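Side-chain contacts in probable outer membrane protein (Pseudomonas aeruginosa, PDB 3DWO), which probably carries hydrophobic compounds such as long-chain fatty acids across the outer membrane, as a beta-barrel channel of the FadL family: residues L246-H249 and T254-A257; M4-N9 and R15-G20; W220-T223 and T227-F230. One frame throughout, in Å; residues are numbered along the deposited sequence.

Contact 1: residues L246-H249 and T254-A257. With C8E ((hydroxyethyloxy)tri(ethyloxy)octane), chain C.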
loop_
_atom_site.group_PDB
_atom_site.type_symbol
_atom_site.label_atom_id
_atom_site.label_comp_id
_atom_site.label_asym_id
_atom_site.label_seq_id
_atom_site.Cartn_x
_atom_site.Cartn_y
_atom_site.Cartn_z
ATOM N N LEU A 246 1.465 -24.070 8.537
ATOM C CA LEU A 246 0.067 -24.382 8.332
ATOM C C LEU A 246 -0.530 -24.721 9.682
ATOM O O LEU A 246 -0.018 -25.589 10.383
ATOM C CB LEU A 246 -0.086 -25.583 7.395
ATOM C CG LEU A 246 0.399 -25.476 5.948
ATOM C CD1 LEU A 246 1.851 -25.052 5.908
ATOM C CD2 LEU A 246 0.239 -26.826 5.274
ATOM N N TYR A 247 -1.595 -24.020 10.051
ATOM C CA TYR A 247 -2.267 -24.299 11.307
ATOM C C TYR A 247 -3.488 -25.136 10.970
ATOM O O TYR A 247 -4.534 -24.599 10.606
ATOM C CB TYR A 247 -2.697 -23.007 12.007
ATOM C CG TYR A 247 -3.774 -23.239 13.046
ATOM C CD1 TYR A 247 -3.683 -24.302 13.947
ATOM C CD2 TYR A 247 -4.914 -22.439 13.089
ATOM C CE1 TYR A 247 -4.706 -24.571 14.862
ATOM C CE2 TYR A 247 -5.941 -22.696 14.000
ATOM C CZ TYR A 247 -5.832 -23.767 14.880
ATOM O OH TYR A 247 -6.863 -24.060 15.747
ATOM N N ASP A 248 -3.350 -26.453 11.085
ATOM C CA ASP A 248 -4.449 -27.362 10.777
ATOM C C ASP A 248 -5.487 -27.470 11.891
ATOM O O ASP A 248 -5.144 -27.510 13.069
ATOM C CB ASP A 248 -3.909 -28.760 10.468
ATOM C CG ASP A 248 -3.124 -29.355 11.630
ATOM O OD1 ASP A 248 -3.427 -30.498 12.030
ATOM O OD2 ASP A 248 -2.202 -28.681 12.139
ATOM N N HIS A 249 -6.756 -27.510 11.499
ATOM C CA HIS A 249 -7.886 -27.654 12.420
ATOM C C HIS A 249 -8.797 -28.556 11.607
ATOM O O HIS A 249 -9.967 -28.260 11.322
ATOM C CB HIS A 249 -8.521 -26.291 12.721
ATOM C CG HIS A 249 -8.650 -25.397 11.527
ATOM N ND1 HIS A 249 -9.854 -25.178 10.887
ATOM C CD2 HIS A 249 -7.735 -24.635 10.879
ATOM C CE1 HIS A 249 -9.676 -24.317 9.902
ATOM N NE2 HIS A 249 -8.400 -23.971 9.875
ATOM N N THR A 254 -4.983 -32.734 7.249
ATOM C CA THR A 254 -3.905 -32.015 6.594
ATOM C C THR A 254 -2.517 -32.525 6.960
ATOM O O THR A 254 -1.705 -32.795 6.077
ATOM C CB THR A 254 -3.989 -30.503 6.888
ATOM O OG1 THR A 254 -5.154 -29.970 6.254
ATOM C CG2 THR A 254 -2.766 -29.775 6.346
ATOM N N GLU A 255 -2.244 -32.673 8.253
ATOM C CA GLU A 255 -0.931 -33.140 8.675
ATOM C C GLU A 255 -0.688 -34.563 8.196
ATOM O O GLU A 255 0.430 -34.912 7.814
ATOM C CB GLU A 255 -0.794 -33.071 10.203
ATOM C CG GLU A 255 0.651 -33.170 10.677
ATOM C CD GLU A 255 0.836 -32.795 12.152
ATOM O OE1 GLU A 255 1.996 -32.600 12.573
ATOM O OE2 GLU A 255 -0.161 -32.697 12.895
ATOM N N GLY A 256 -1.732 -35.389 8.227
ATOM C CA GLY A 256 -1.589 -36.766 7.779
ATOM C C GLY A 256 -1.167 -36.816 6.318
ATOM O O GLY A 256 -0.301 -37.602 5.931
ATOM N N ALA A 257 -1.779 -35.966 5.498
ATOM C CA ALA A 257 -1.451 -35.916 4.076
ATOM C C ALA A 257 -0.024 -35.426 3.875
ATOM O O ALA A 257 0.758 -36.026 3.136
ATOM C CB ALA A 257 -2.406 -34.990 3.358
HETATM C C1 C8E C . -0.057 -23.177 -1.074
HETATM C C2 C8E C . -0.159 -24.348 -1.929
HETATM C C3 C8E C . -0.804 -25.490 -1.299
HETATM C C4 C8E C . -0.691 -26.608 -2.223
HETATM C C5 C8E C . -1.527 -27.716 -1.712
HETATM C C6 C8E C . -1.540 -28.801 -2.658
HETATM C C7 C8E C . -2.175 -29.836 -1.856
HETATM C C8 C8E C . -2.207 -31.063 -2.661
HETATM O O9 C8E C . -2.784 -32.313 -2.337
HETATM C C10 C8E C . -2.333 -33.021 -1.200
HETATM C C11 C8E C . -3.129 -34.283 -1.197
HETATM O O12 C8E C . -3.995 -34.371 -0.059
HETATM C C13 C8E C . -4.942 -35.465 -0.133
HETATM C C14 C8E C . -5.981 -35.869 0.953
HETATM O O15 C8E C . -6.429 -35.219 2.184
HETATM C C16 C8E C . -5.620 -35.636 3.298
HETATM C C17 C8E C . -6.128 -36.879 4.047
HETATM O O18 C8E C . -5.251 -37.789 4.747
HETATM C C19 C8E C . -4.783 -38.874 3.903
HETATM C C20 C8E C . -3.532 -39.764 4.241
HETATM O O21 C8E C . -2.904 -40.483 3.174
HETATM O O HOH W 1 -0.528 -29.873 13.797
#
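Asp248 and Thr254 make the closest backbone approach, their CA atoms 6.3 Å apart, where the last residues of strand 226-248 pass the start of helix 253-259. A short connection of four residues turns the chain from one into the other, and the two segments are joined through side chains rather than by direct hydrogen bonds. The apolar part is small: Asp248 CB rests on Thr254 CB at 4.0 Å, and one Leu246 methyl, CD2, reaches Thr254 CG2 at 4.3 Å. Thr254 holds that methyl out toward the strand because CG2 is anti to the backbone N, while OG1, beside the N, is hydrogen-bonded to Asp250 in the connection.

Beside this patch two acids come close, slanting across each other. Asp248 OD1 lies 4.0 Å from Glu255 OE2, and the carboxylate planes are turned 73° apart. Glu255 comes up as an extended chain; Asp248 has its CG wedged between N and carbonyl carbon (chi1 60°), which carries the carboxylate past Thr254 toward Glu255. A water spans the pair, donating to Asp248 OD2 at 2.6 Å and to Glu255 OE2 at 3.0 Å.

Farther along the helix, Ala257 CB lies against C16 of a detergent molecule (3.3 Å, shorter than a normal carbon-carbon contact, so the detail is doubtful), and Leu179 of helix 179-184 packs on both Thr254 and Ala257. Detergent held beside these loop helices is consistent with the extracellular hydrophobic binding region of FadL relatives.

Both protons of the water are spent on the acids, so its dipole probably offsets part of their repulsion. If both groups are ionised, the bridging water probably helps them stay this close; protonation of one of the two acids would be another way to ease it.

Contact 2: residues M4-N9 and R15-G20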
loop_
_atom_site.group_PDB
_atom_site.type_symbol
_atom_site.label_atom_id
_atom_site.label_comp_id
_atom_site.label_asym_id
_atom_site.label_seq_id
_atom_site.Cartn_x
_atom_site.Cartn_y
_atom_site.Cartn_z
ATOM N N MET A 4 0.247 1.265 -2.021
ATOM C CA MET A 4 1.225 2.336 -1.934
ATOM C C MET A 4 0.516 3.470 -1.204
ATOM O O MET A 4 -0.679 3.694 -1.402
ATOM C CB MET A 4 1.675 2.785 -3.322
ATOM C CG MET A 4 2.659 1.826 -3.966
ATOM S SD MET A 4 4.205 2.616 -4.355
ATOM C CE MET A 4 4.963 2.633 -2.750
ATOM N N VAL A 5 1.251 4.178 -0.355
ATOM C CA VAL A 5 0.673 5.255 0.432
ATOM C C VAL A 5 1.330 6.598 0.135
ATOM O O VAL A 5 2.532 6.665 -0.115
ATOM C CB VAL A 5 0.836 4.951 1.937
ATOM C CG1 VAL A 5 0.165 6.027 2.775
ATOM C CG2 VAL A 5 0.254 3.588 2.251
ATOM N N PRO A 6 0.543 7.686 0.148
ATOM C CA PRO A 6 1.076 9.030 -0.113
ATOM C C PRO A 6 2.092 9.372 0.975
ATOM O O PRO A 6 1.812 9.201 2.163
ATOM C CB PRO A 6 -0.165 9.914 -0.023
ATOM C CG PRO A 6 -1.257 9.001 -0.484
ATOM C CD PRO A 6 -0.930 7.719 0.230
ATOM N N THR A 7 3.263 9.849 0.568
ATOM C CA THR A 7 4.323 10.202 1.510
ATOM C C THR A 7 4.433 11.726 1.640
ATOM O O THR A 7 5.383 12.337 1.137
ATOM C CB THR A 7 5.675 9.618 1.033
ATOM O OG1 THR A 7 6.021 10.179 -0.244
ATOM C CG2 THR A 7 5.570 8.097 0.884
ATOM N N THR A 8 3.467 12.332 2.327
ATOM C CA THR A 8 3.433 13.787 2.499
ATOM C C THR A 8 3.219 14.184 3.953
ATOM O O THR A 8 3.203 13.341 4.848
ATOM C CB THR A 8 2.274 14.406 1.675
ATOM O OG1 THR A 8 2.157 13.713 0.428
ATOM C CG2 THR A 8 2.535 15.869 1.391
ATOM N N ASN A 9 3.057 15.481 4.179
ATOM C CA ASN A 9 2.805 16.004 5.512
ATOM C C ASN A 9 1.346 16.456 5.555
ATOM O O ASN A 9 0.615 16.326 4.562
ATOM C CB ASN A 9 3.732 17.182 5.811
ATOM C CG ASN A 9 3.784 18.181 4.677
ATOM O OD1 ASN A 9 2.772 18.459 4.027
ATOM N ND2 ASN A 9 4.964 18.734 4.436
ATOM N N ARG A 15 -4.457 19.544 0.854
ATOM C CA ARG A 15 -4.743 19.914 -0.529
ATOM C C ARG A 15 -4.695 18.719 -1.477
ATOM O O ARG A 15 -4.408 18.865 -2.668
ATOM C CB ARG A 15 -3.777 21.006 -0.999
ATOM C CG ARG A 15 -2.320 20.741 -0.675
ATOM C CD ARG A 15 -1.437 21.874 -1.174
ATOM N NE ARG A 15 -0.037 21.638 -0.840
ATOM C CZ ARG A 15 0.610 22.223 0.162
ATOM N NH1 ARG A 15 -0.005 23.100 0.942
ATOM N NH2 ARG A 15 1.877 21.919 0.390
ATOM N N ALA A 16 -5.000 17.539 -0.941
ATOM C CA ALA A 16 -5.006 16.301 -1.716
ATOM C C ALA A 16 -3.691 16.070 -2.450
ATOM O O ALA A 16 -3.677 15.547 -3.566
ATOM C CB ALA A 16 -6.165 16.307 -2.711
ATOM N N MET A 17 -2.588 16.465 -1.814
ATOM C CA MET A 17 -1.252 16.297 -2.385
ATOM C C MET A 17 -0.989 17.100 -3.665
ATOM O O MET A 17 0.018 16.881 -4.338
ATOM C CB MET A 17 -0.982 14.812 -2.668
ATOM C CG MET A 17 -0.729 13.946 -1.436
ATOM S SD MET A 17 -2.160 13.717 -0.357
ATOM C CE MET A 17 -3.097 12.518 -1.295
ATOM N N ALA A 18 -1.884 18.026 -4.005
ATOM C CA ALA A 18 -1.710 18.828 -5.214
ATOM C C ALA A 18 -0.479 19.724 -5.112
ATOM O O ALA A 18 -0.276 20.405 -4.112
ATOM C CB ALA A 18 -2.956 19.675 -5.467
ATOM N N GLY A 19 0.343 19.716 -6.156
ATOM C CA GLY A 19 1.542 20.532 -6.153
ATOM C C GLY A 19 2.726 19.805 -5.547
ATOM O O GLY A 19 3.843 20.326 -5.530
ATOM N N GLY A 20 2.488 18.597 -5.049
ATOM C CA GLY A 20 3.568 17.831 -4.459
ATOM C C GLY A 20 4.224 18.591 -3.325
ATOM O O GLY A 20 3.543 19.093 -2.425
#
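Met17 supplies the apolar contact with Pro6: its terminal methyl CE lies 4.1 Å from Pro6 CG and equally far from CB, so the methyl sits beyond the CB-CG edge of the pyrrolidine ring, close to its plane. The thioether gets there by curling, with bends at chi2 (68°) and chi3 (76°) that fold CE back instead of letting the chain run straight. Phe380 of strand 378-388 also touches Met17.

A mixed contact adds to this. Thr8 OG1 comes to 3.4 Å from Met17 CG, a van der Waals approach to a methylene, with the two side chains slanting past one another.

Both segments belong to the N-terminal part of the chain that precedes the first barrel strand, the region that in FadL relatives forms the hatch plugging the barrel. Helix 10-14 links them: Asn9 caps its start through OD1 to Gly12 N, and a Schellman motif with Ala16 at the C-prime position ends it.

Backbone hydrogen bonds shape the second segment. Ala18 N to Arg15 O (3.0 Å) closes a type I' turn, and Gly20 N to Met17 O (3.1 Å) a type II turn. As for charge, Arg15 forms a salt bridge with Asp344 and a cation-pi contact with Phe23.

Contact 3: residues W220-T223 and T227-F230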
loop_
_atom_site.group_PDB
_atom_site.type_symbol
_atom_site.label_atom_id
_atom_site.label_comp_id
_atom_site.label_asym_id
_atom_site.label_seq_id
_atom_site.Cartn_x
_atom_site.Cartn_y
_atom_site.Cartn_z
ATOM N N TRP A 220 12.276 23.571 -11.841
ATOM C CA TRP A 220 12.471 24.675 -12.765
ATOM C C TRP A 220 11.485 25.796 -12.452
ATOM O O TRP A 220 10.270 25.598 -12.521
ATOM C CB TRP A 220 12.276 24.176 -14.200
ATOM C CG TRP A 220 12.414 25.227 -15.257
ATOM C CD1 TRP A 220 13.369 26.202 -15.328
ATOM C CD2 TRP A 220 11.612 25.365 -16.438
ATOM N NE1 TRP A 220 13.216 26.933 -16.481
ATOM C CE2 TRP A 220 12.145 26.442 -17.181
ATOM C CE3 TRP A 220 10.498 24.681 -16.942
ATOM C CZ2 TRP A 220 11.601 26.851 -18.406
ATOM C CZ3 TRP A 220 9.956 25.090 -18.162
ATOM C CH2 TRP A 220 10.510 26.165 -18.878
ATOM N N LYS A 221 12.012 26.962 -12.088
ATOM C CA LYS A 221 11.179 28.122 -11.777
ATOM C C LYS A 221 11.311 29.129 -12.917
ATOM O O LYS A 221 12.170 30.008 -12.887
ATOM C CB LYS A 221 11.620 28.767 -10.462
ATOM C CG LYS A 221 11.659 27.807 -9.289
ATOM C CD LYS A 221 11.866 28.534 -7.966
ATOM C CE LYS A 221 10.574 29.168 -7.462
ATOM N NZ LYS A 221 10.001 30.175 -8.407
ATOM N N PRO A 222 10.457 29.005 -13.940
ATOM C CA PRO A 222 10.486 29.900 -15.097
ATOM C C PRO A 222 10.168 31.364 -14.829
ATOM O O PRO A 222 10.894 32.247 -15.287
ATOM C CB PRO A 222 9.460 29.276 -16.044
ATOM C CG PRO A 222 9.464 27.840 -15.662
ATOM C CD PRO A 222 9.499 27.913 -14.163
ATOM N N THR A 223 9.104 31.629 -14.078
ATOM C CA THR A 223 8.698 33.011 -13.845
ATOM C C THR A 223 8.515 33.506 -12.412
ATOM O O THR A 223 7.698 34.396 -12.176
ATOM C CB THR A 223 7.384 33.297 -14.593
ATOM O OG1 THR A 223 6.332 32.505 -14.024
ATOM C CG2 THR A 223 7.524 32.944 -16.066
ATOM N N THR A 227 6.449 27.257 -10.489
ATOM C CA THR A 227 7.467 26.320 -10.058
ATOM C C THR A 227 7.060 24.965 -10.612
ATOM O O THR A 227 6.005 24.436 -10.265
ATOM C CB THR A 227 7.550 26.237 -8.525
ATOM O OG1 THR A 227 7.822 27.535 -7.988
ATOM C CG2 THR A 227 8.662 25.290 -8.105
ATOM N N LEU A 228 7.885 24.425 -11.500
ATOM C CA LEU A 228 7.614 23.132 -12.101
ATOM C C LEU A 228 8.579 22.122 -11.514
ATOM O O LEU A 228 9.720 22.454 -11.192
ATOM C CB LEU A 228 7.797 23.195 -13.615
ATOM C CG LEU A 228 6.797 24.041 -14.408
ATOM C CD1 LEU A 228 7.180 24.029 -15.879
ATOM C CD2 LEU A 228 5.396 23.482 -14.233
ATOM N N GLY A 229 8.121 20.885 -11.372
ATOM C CA GLY A 229 8.982 19.867 -10.813
ATOM C C GLY A 229 8.759 18.483 -11.380
ATOM O O GLY A 229 7.634 18.083 -11.690
ATOM N N PHE A 230 9.857 17.758 -11.540
ATOM C CA PHE A 230 9.804 16.399 -12.029
ATOM C C PHE A 230 10.559 15.552 -11.021
ATOM O O PHE A 230 11.708 15.849 -10.682
ATOM C CB PHE A 230 10.471 16.265 -13.393
ATOM C CG PHE A 230 10.411 14.876 -13.943
ATOM C CD1 PHE A 230 9.221 14.371 -14.450
ATOM C CD2 PHE A 230 11.526 14.047 -13.893
ATOM C CE1 PHE A 230 9.137 13.057 -14.899
ATOM C CE2 PHE A 230 11.455 12.730 -14.337
ATOM C CZ PHE A 230 10.259 12.234 -14.841
#
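Trp220 and Leu228 form an antiparallel hydrogen-bonded pair, CA atoms 5.1 Å apart. Its two bonds, Trp220 N to Leu228 O at 2.9 Å and Leu228 N to Trp220 O at 2.8 Å, are both nearly straight.

The two side chains leave the same face of the sheet and run side by side. Leu228 CD1 reaches the six-membered part of the indole, 3.5 Å from Trp220 CE3, approaching it obliquely. Trp220 CG is anti to its N (chi1 178°), which swings the ring along its own strand toward the turn; there Pro222 CG lies over the centre of one indole face, 3.2 Å above the plane, in a CH-pi arrangement. Pro222 CG also comes within 4.4 Å of Leu228 CD1, so the three side chains form one apolar cluster on the surface.

Next along, Lys221 bends at its outer two torsions and brings CE to 3.2 Å from Thr227 OG1. Leu22, from the N-terminal region, touches Thr227, and Phe39 touches Lys221.

This is the closing end of a beta-hairpin between strands 201-220 and 226-248, a short turn of the kind found on the periplasmic side of outer-membrane barrels.

Contacts 1 and 3 share strand 226-248 but lie near its two ends, with centres 61 Å apart, so together they span the barrel from the loop end to the short-turn end. Contact 2 sits between them along the channel, much nearer contact 3: their centres are 18 Å apart and their nearest atoms about 7 Å, whereas the centre of contact 1 is 45 Å from that of contact 2. Detergent molecules accompany two of the three. One lies against the helix of contact 1, and one touches Val5 of contact 2. Their positions are consistent with surfaces that could receive hydrophobic compounds, whereas contact 3 closes a hairpin at the end of the barrel.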